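Translation initiation factor eIF2B subunit delta (Schizosaccharomyces pombe, PDB 5B04) is a component of the eIF2B complex, which catalyses the exchange of GDP for GTP on the gamma subunit of initiation factor eIF2. Local coordinates at residues G[337-342]-G[370-375]; G[361-366]-G[437-442]. All blocks are in the same frame, centred on the assembly; numbering follows the deposited sequence.

Contact 1. Residues G[337-342]-G[370-375]; sequences TKIFLG and VPVIAC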
ATOM      1  N   THR G 337      16.481 -24.087   0.210  1.00 54.71           N
ATOM      2  CA  THR G 337      17.524 -23.418   0.981  1.00 53.28           C
ATOM      3  C   THR G 337      18.141 -22.253   0.210  1.00 56.56           C
ATOM      4  O   THR G 337      18.676 -21.321   0.810  1.00 63.39           O
ATOM      5  CB  THR G 337      18.646 -24.395   1.383  1.00 55.57           C
ATOM      6  OG1 THR G 337      19.258 -24.939   0.206  1.00 64.37           O
ATOM      7  CG2 THR G 337      18.090 -25.527   2.232  1.00 67.37           C
ATOM      8  N   LYS G 338      18.068 -22.310  -1.118  1.00 57.44           N
ATOM      9  CA  LYS G 338      18.607 -21.245  -1.963  1.00 50.10           C
ATOM     10  C   LYS G 338      17.769 -21.026  -3.220  1.00 54.70           C
ATOM     11  O   LYS G 338      17.230 -21.972  -3.793  1.00 56.80           O
ATOM     12  CB  LYS G 338      20.054 -21.549  -2.356  1.00 43.72           C
ATOM     13  CG  LYS G 338      21.074 -21.214  -1.282  1.00 61.95           C
ATOM     14  CD  LYS G 338      22.491 -21.492  -1.751  1.00 66.96           C
ATOM     15  CE  LYS G 338      23.497 -21.180  -0.656  1.00 68.73           C
ATOM     16  NZ  LYS G 338      23.287 -22.029   0.550  1.00 64.55           N
ATOM     17  N   ILE G 339      17.672 -19.770  -3.644  1.00 46.83           N
ATOM     18  CA  ILE G 339      16.929 -19.415  -4.849  1.00 46.61           C
ATOM     19  C   ILE G 339      17.837 -18.731  -5.865  1.00 54.91           C
ATOM     20  O   ILE G 339      18.495 -17.739  -5.554  1.00 65.04           O
ATOM     21  CB  ILE G 339      15.743 -18.485  -4.530  1.00 47.91           C
ATOM     22  CG1 ILE G 339      14.769 -19.173  -3.573  1.00 39.66           C
ATOM     23  CG2 ILE G 339      15.028 -18.071  -5.806  1.00 47.47           C
ATOM     24  CD1 ILE G 339      13.694 -18.255  -3.040  1.00 55.89           C
ATOM     25  N   PHE G 340      17.868 -19.267  -7.081  1.00 50.64           N
ATOM     26  CA  PHE G 340      18.695 -18.704  -8.143  1.00 42.61           C
ATOM     27  C   PHE G 340      17.833 -18.160  -9.274  1.00 52.08           C
ATOM     28  O   PHE G 340      16.964 -18.856  -9.798  1.00 63.93           O
ATOM     29  CB  PHE G 340      19.668 -19.754  -8.680  1.00 45.79           C
ATOM     30  CG  PHE G 340      20.855 -19.991  -7.791  1.00 37.84           C
ATOM     31  CD1 PHE G 340      20.700 -20.563  -6.541  1.00 49.73           C
ATOM     32  CD2 PHE G 340      22.129 -19.643  -8.210  1.00 65.67           C
ATOM     33  CE1 PHE G 340      21.791 -20.783  -5.722  1.00 65.29           C
ATOM     34  CE2 PHE G 340      23.224 -19.862  -7.397  1.00 70.32           C
ATOM     35  CZ  PHE G 340      23.055 -20.433  -6.151  1.00 57.56           C
ATOM     36  N   LEU G 341      18.083 -16.909  -9.648  1.00 50.54           N
ATOM     37  CA  LEU G 341      17.279 -16.247 -10.666  1.00 51.29           C
ATOM     38  C   LEU G 341      18.124 -15.706 -11.813  1.00 55.41           C
ATOM     39  O   LEU G 341      19.180 -15.111 -11.598  1.00 67.16           O
ATOM     40  CB  LEU G 341      16.475 -15.106 -10.042  1.00 46.89           C
ATOM     41  CG  LEU G 341      15.596 -15.467  -8.846  1.00 54.40           C
ATOM     42  CD1 LEU G 341      14.941 -14.223  -8.274  1.00 43.62           C
ATOM     43  CD2 LEU G 341      14.547 -16.493  -9.244  1.00 56.26           C
ATOM     44  N   GLY G 342      17.650 -15.926 -13.034  1.00 62.10           N
ATOM     45  CA  GLY G 342      18.232 -15.300 -14.203  1.00 53.74           C
ATOM     46  C   GLY G 342      17.452 -14.033 -14.489  1.00 67.36           C
ATOM     47  O   GLY G 342      16.260 -13.959 -14.196  1.00 86.93           O
ATOM     48  N   VAL G 370      15.079 -17.330   2.831  1.00 40.82           N
ATOM     49  CA  VAL G 370      15.886 -17.923   1.772  1.00 39.40           C
ATOM     50  C   VAL G 370      16.558 -16.845   0.925  1.00 50.83           C
ATOM     51  O   VAL G 370      15.895 -15.921   0.452  1.00 57.07           O
ATOM     52  CB  VAL G 370      15.036 -18.828   0.859  1.00 53.41           C
ATOM     53  CG1 VAL G 370      15.910 -19.502  -0.183  1.00 51.97           C
ATOM     54  CG2 VAL G 370      14.293 -19.866   1.685  1.00 38.75           C
ATOM     55  N   PRO G 371      17.883 -16.956   0.742  1.00 50.20           N
ATOM     56  CA  PRO G 371      18.646 -16.014  -0.083  1.00 54.09           C
ATOM     57  C   PRO G 371      18.155 -15.957  -1.527  1.00 51.11           C
ATOM     58  O   PRO G 371      17.948 -16.997  -2.152  1.00 54.54           O
ATOM     59  CB  PRO G 371      20.071 -16.571  -0.022  1.00 46.88           C
ATOM     60  CG  PRO G 371      20.122 -17.324   1.258  1.00 53.68           C
ATOM     61  CD  PRO G 371      18.758 -17.930   1.415  1.00 45.30           C
ATOM     62  N   VAL G 372      17.967 -14.747  -2.040  1.00 52.54           N
ATOM     63  CA  VAL G 372      17.588 -14.556  -3.434  1.00 56.96           C
ATOM     64  C   VAL G 372      18.802 -14.118  -4.244  1.00 55.93           C
ATOM     65  O   VAL G 372      19.330 -13.024  -4.047  1.00 61.71           O
ATOM     66  CB  VAL G 372      16.462 -13.519  -3.579  1.00 52.03           C
ATOM     67  CG1 VAL G 372      16.210 -13.209  -5.045  1.00 38.04           C
ATOM     68  CG2 VAL G 372      15.192 -14.018  -2.907  1.00 51.45           C
ATOM     69  N   ILE G 373      19.242 -14.981  -5.152  1.00 46.48           N
ATOM     70  CA  ILE G 373      20.467 -14.741  -5.905  1.00 49.37           C
ATOM     71  C   ILE G 373      20.186 -14.438  -7.372  1.00 58.93           C
ATOM     72  O   ILE G 373      19.780 -15.318  -8.132  1.00 66.01           O
ATOM     73  CB  ILE G 373      21.415 -15.949  -5.807  1.00 49.00           C
ATOM     74  CG1 ILE G 373      21.699 -16.276  -4.339  1.00 56.33           C
ATOM     75  CG2 ILE G 373      22.705 -15.678  -6.564  1.00 46.19           C
ATOM     76  CD1 ILE G 373      22.545 -17.511  -4.138  1.00 51.20           C
ATOM     77  N   ALA G 374      20.408 -13.189  -7.765  1.00 51.99           N
ATOM     78  CA  ALA G 374      20.180 -12.762  -9.140  1.00 50.62           C
ATOM     79  C   ALA G 374      21.439 -12.918  -9.986  1.00 61.42           C
ATOM     80  O   ALA G 374      22.491 -12.370  -9.657  1.00 76.58           O
ATOM     81  CB  ALA G 374      19.697 -11.320  -9.173  1.00 54.36           C
ATOM     82  N   CYS G 375      21.323 -13.672 -11.074  1.00 50.89           N
ATOM     83  CA  CYS G 375      22.444 -13.889 -11.983  1.00 63.29           C
ATOM     84  C   CYS G 375      22.212 -13.171 -13.307  1.00 70.22           C
ATOM     85  O   CYS G 375      21.407 -13.609 -14.128  1.00 79.68           O
ATOM     86  CB  CYS G 375      22.658 -15.383 -12.224  1.00 45.96           C
ATOM     87  SG  CYS G 375      22.988 -16.333 -10.726  1.00 65.15           S
TER

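Contact 2. Residues G[361-366]-G[437-442]; sequences ISLLGH and PRLITV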
ATOM      1  N   ILE G 361       8.353 -15.336  -6.369  1.00 49.17           N
ATOM      2  CA  ILE G 361       9.401 -16.252  -5.936  1.00 46.77           C
ATOM      3  C   ILE G 361      10.266 -15.592  -4.869  1.00 48.22           C
ATOM      4  O   ILE G 361      10.529 -16.173  -3.816  1.00 50.38           O
ATOM      5  CB  ILE G 361      10.300 -16.691  -7.112  1.00 48.78           C
ATOM      6  CG1 ILE G 361       9.469 -17.332  -8.225  1.00 46.33           C
ATOM      7  CG2 ILE G 361      11.384 -17.643  -6.631  1.00 44.16           C
ATOM      8  CD1 ILE G 361       8.896 -18.682  -7.861  1.00 52.99           C
ATOM      9  N   SER G 362      10.691 -14.366  -5.149  1.00 42.12           N
ATOM     10  CA  SER G 362      11.581 -13.632  -4.260  1.00 44.08           C
ATOM     11  C   SER G 362      10.879 -13.186  -2.980  1.00 51.19           C
ATOM     12  O   SER G 362      11.496 -13.122  -1.917  1.00 58.05           O
ATOM     13  CB  SER G 362      12.163 -12.418  -4.983  1.00 45.53           C
ATOM     14  OG  SER G 362      12.702 -12.788  -6.241  1.00 49.18           O
ATOM     15  N   LEU G 363       9.590 -12.877  -3.087  1.00 50.84           N
ATOM     16  CA  LEU G 363       8.821 -12.415  -1.935  1.00 49.77           C
ATOM     17  C   LEU G 363       8.620 -13.529  -0.913  1.00 54.35           C
ATOM     18  O   LEU G 363       8.928 -13.359   0.267  1.00 58.50           O
ATOM     19  CB  LEU G 363       7.467 -11.859  -2.379  1.00 36.28           C
ATOM     20  CG  LEU G 363       6.544 -11.373  -1.259  1.00 37.06           C
ATOM     21  CD1 LEU G 363       7.259 -10.372  -0.364  1.00 45.32           C
ATOM     22  CD2 LEU G 363       5.278 -10.764  -1.834  1.00 46.41           C
ATOM     23  N   LEU G 364       8.098 -14.665  -1.365  1.00 47.06           N
ATOM     24  CA  LEU G 364       7.878 -15.802  -0.479  1.00 63.93           C
ATOM     25  C   LEU G 364       9.204 -16.396  -0.018  1.00 59.48           C
ATOM     26  O   LEU G 364       9.292 -16.974   1.065  1.00 53.12           O
ATOM     27  CB  LEU G 364       7.029 -16.874  -1.166  1.00 61.56           C
ATOM     28  CG  LEU G 364       5.510 -16.710  -1.055  1.00 45.16           C
ATOM     29  CD1 LEU G 364       4.998 -15.626  -1.992  1.00 54.99           C
ATOM     30  CD2 LEU G 364       4.806 -18.030  -1.319  1.00 51.11           C
ATOM     31  N   GLY G 365      10.233 -16.251  -0.848  1.00 53.17           N
ATOM     32  CA  GLY G 365      11.567 -16.690  -0.487  1.00 50.21           C
ATOM     33  C   GLY G 365      12.098 -15.878   0.676  1.00 48.53           C
ATOM     34  O   GLY G 365      12.736 -16.412   1.583  1.00 48.33           O
ATOM     35  N   HIS G 366      11.823 -14.578   0.645  1.00 54.16           N
ATOM     36  CA  HIS G 366      12.223 -13.675   1.716  1.00 52.75           C
ATOM     37  C   HIS G 366      11.534 -14.046   3.025  1.00 57.76           C
ATOM     38  O   HIS G 366      12.143 -14.004   4.094  1.00 59.27           O
ATOM     39  CB  HIS G 366      11.901 -12.225   1.340  1.00 55.38           C
ATOM     40  CG  HIS G 366      12.365 -11.219   2.347  1.00 71.31           C
ATOM     41  ND1 HIS G 366      11.724 -11.018   3.549  1.00 64.93           N
ATOM     42  CD2 HIS G 366      13.402 -10.348   2.324  1.00 75.51           C
ATOM     43  CE1 HIS G 366      12.348 -10.072   4.228  1.00 60.33           C
ATOM     44  NE2 HIS G 366      13.370  -9.649   3.505  1.00 79.94           N
ATOM     45  N   PRO G 437      14.396  -4.136  -4.925  1.00 61.81           N
ATOM     46  CA  PRO G 437      15.777  -4.355  -4.476  1.00 46.03           C
ATOM     47  C   PRO G 437      15.873  -5.025  -3.109  1.00 52.95           C
ATOM     48  O   PRO G 437      16.776  -5.833  -2.888  1.00 62.58           O
ATOM     49  CB  PRO G 437      16.351  -2.936  -4.416  1.00 49.85           C
ATOM     50  CG  PRO G 437      15.529  -2.159  -5.375  1.00 44.28           C
ATOM     51  CD  PRO G 437      14.150  -2.724  -5.264  1.00 53.13           C
ATOM     52  N   ARG G 438      14.948  -4.700  -2.210  1.00 54.91           N
ATOM     53  CA  ARG G 438      14.979  -5.236  -0.853  1.00 52.23           C
ATOM     54  C   ARG G 438      14.731  -6.741  -0.811  1.00 47.38           C
ATOM     55  O   ARG G 438      14.943  -7.382   0.219  1.00 62.86           O
ATOM     56  CB  ARG G 438      13.950  -4.520   0.027  1.00 52.53           C
ATOM     57  CG  ARG G 438      12.586  -4.339  -0.619  1.00 75.08           C
ATOM     58  CD  ARG G 438      11.528  -3.998   0.419  1.00 85.34           C
ATOM     59  NE  ARG G 438      10.276  -3.557  -0.188  1.00 91.20           N
ATOM     60  CZ  ARG G 438       9.127  -3.437   0.470  1.00 99.54           C
ATOM     61  NH1 ARG G 438       9.066  -3.737   1.760  1.00 94.83           N
ATOM     62  NH2 ARG G 438       8.036  -3.026  -0.163  1.00 84.01           N
ATOM     63  N   LEU G 439      14.282  -7.302  -1.929  1.00 47.00           N
ATOM     64  CA  LEU G 439      13.995  -8.730  -1.996  1.00 51.04           C
ATOM     65  C   LEU G 439      15.120  -9.506  -2.673  1.00 55.78           C
ATOM     66  O   LEU G 439      15.127 -10.736  -2.654  1.00 56.45           O
ATOM     67  CB  LEU G 439      12.671  -8.972  -2.722  1.00 44.41           C
ATOM     68  CG  LEU G 439      11.431  -8.475  -1.976  1.00 46.18           C
ATOM     69  CD1 LEU G 439      10.158  -8.853  -2.716  1.00 39.17           C
ATOM     70  CD2 LEU G 439      11.411  -9.018  -0.555  1.00 43.62           C
ATOM     71  N   ILE G 440      16.066  -8.789  -3.270  1.00 50.61           N
ATOM     72  CA  ILE G 440      17.248  -9.426  -3.844  1.00 41.96           C
ATOM     73  C   ILE G 440      18.390  -9.399  -2.834  1.00 42.61           C
ATOM     74  O   ILE G 440      18.781  -8.334  -2.354  1.00 77.34           O
ATOM     75  CB  ILE G 440      17.704  -8.744  -5.156  1.00 48.42           C
ATOM     76  CG1 ILE G 440      16.847  -9.208  -6.337  1.00 62.65           C
ATOM     77  CG2 ILE G 440      19.160  -9.066  -5.449  1.00 50.66           C
ATOM     78  CD1 ILE G 440      15.490  -8.546  -6.425  1.00 64.92           C
ATOM     79  N   THR G 441      18.912 -10.575  -2.505  1.00 46.40           N
ATOM     80  CA  THR G 441      19.997 -10.688  -1.538  1.00 55.59           C
ATOM     81  C   THR G 441      21.333 -10.287  -2.153  1.00 55.16           C
ATOM     82  O   THR G 441      22.081  -9.496  -1.578  1.00 60.62           O
ATOM     83  CB  THR G 441      20.105 -12.121  -0.980  1.00 55.60           C
ATOM     84  OG1 THR G 441      18.959 -12.408  -0.170  1.00 50.80           O
ATOM     85  CG2 THR G 441      21.361 -12.274  -0.135  1.00 57.29           C
ATOM     86  N   VAL G 442      21.623 -10.833  -3.329  1.00 50.81           N
ATOM     87  CA  VAL G 442      22.894 -10.579  -3.996  1.00 60.09           C
ATOM     88  C   VAL G 442      22.733 -10.623  -5.516  1.00 56.06           C
ATOM     89  O   VAL G 442      21.928 -11.390  -6.044  1.00 67.34           O
ATOM     90  CB  VAL G 442      23.969 -11.603  -3.549  1.00 65.85           C
ATOM     91  CG1 VAL G 442      23.545 -13.020  -3.906  1.00 60.53           C
ATOM     92  CG2 VAL G 442      25.328 -11.274  -4.155  1.00 61.80           C
TER

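Contact 1. Residues G[337-342]-G[370-375]
Phe340 and Ile373 share the same first-torsion choice, with CG of the phenylalanine and CG1 of the isoleucine each anti to its own carbonyl carbon (chi1 -77° and -56°), and this lays the two side chains alongside one another, pointing the same way. An extended second torsion then carries the isoleucine's CD1 over one face of the ring as a CH-pi contact, 4.0 Å from the Phe340 centroid. Cys375 SG approaches the same ring obliquely, a sulfur-aromatic contact of 5.5 Å to the centroid.

Ile339 and Leu341 project from the other face of the sheet. Ile339 CG1 meets Val370 CG1 at 3.6 Å, the two side chains crossing at about a right angle, while Leu341 CD1 reaches Val372 CG1, also at 3.6 Å. The beta-branched Ile339, Val370 and Val372 suit extended backbone, and Leu341 adds apolar bulk to the same buried face.

The backbones form a parallel ladder. Ile339 N donates to Pro371 O, Ile373 N to Ile339 O at 2.9 Å, Leu341 N to Ile373 O at 2.8 Å, and Cys375 N to Leu341 O. Pro371 has no N-H to give, yet its carbonyl begins the series.

The two strands are central in a Rossmann-like sheet, with strand 269-274 beyond 338-342 and strand 442-445 beyond 372-375; helix 358-367 covers the Ile339, Leu341 and Val372 face, and helix 278-289 packs on Phe340 and Cys375.

Contact 2. Residues G[361-366]-G[437-442]
Leu439 drives its forked end between Leu363 and His366, two residues almost one helical turn apart. Its CD1 methyl rests 3.9 Å from Leu363 CA and touches the tip of that leucine at CD1, while CD2 lies 3.7 Å from CD2 of the His366 ring, which it approaches obliquely. The histidine reaches it because CG stands anti to the backbone N (chi1 -176°), and its CB also touches the methyl. Closer to the backbone, Ser362 CB faces Leu439 CB at 4.2 Å, a spacing that a small side chain permits.

Helix 358-367 is the helical part of a long beta-alpha-beta crossover between the parallel strands 338-342 and 372-375 of the Rossmann-like sheet, and residues 437-439 form a short 3-10 turn in the connection leading to the next parallel strand, 442-445. Cutting Leu439 back to an alanine would probably open a gap between Leu363 and His366 and let the imidazole turn more freely.

Further out, Ile440 N bonds to Pro437 O at 3.1 Å, closing the turn that presents the leucine. Ser362 OG is taken up by Thr358 O in its own helix, so the hydroxyl has a partner within this apolar setting. His308 of the eIF2B beta subunit packs on both Leu363 and Leu439.

How the contacts relate
The centres of contact 1 and contact 2 lie about 8 Å apart, and their segments alternate along the chain: helix 358-367 lies on the path between the two strands of contact 1 and is followed directly by strand 372-375. A probable hydrogen bond from Val370 N to Gly365 O, 2.8 Å, ties the helix end to the strand entrance, and Ala374 N probably bonds to Val442 O at 2.9 Å, adding the next strand to the sheet. Between these links, Leu341 CD1 packs on Ser362 OG, so the helix packs on the sheet, and the carbonyl of Leu439, at the end of the 437-439 turn, lies against Val372 CB just before the chain enters strand 442-445. A bound phosphate ion, probably from the crystallisation liquor, lies near Gly342, about 5 Å away at its nearest atoms.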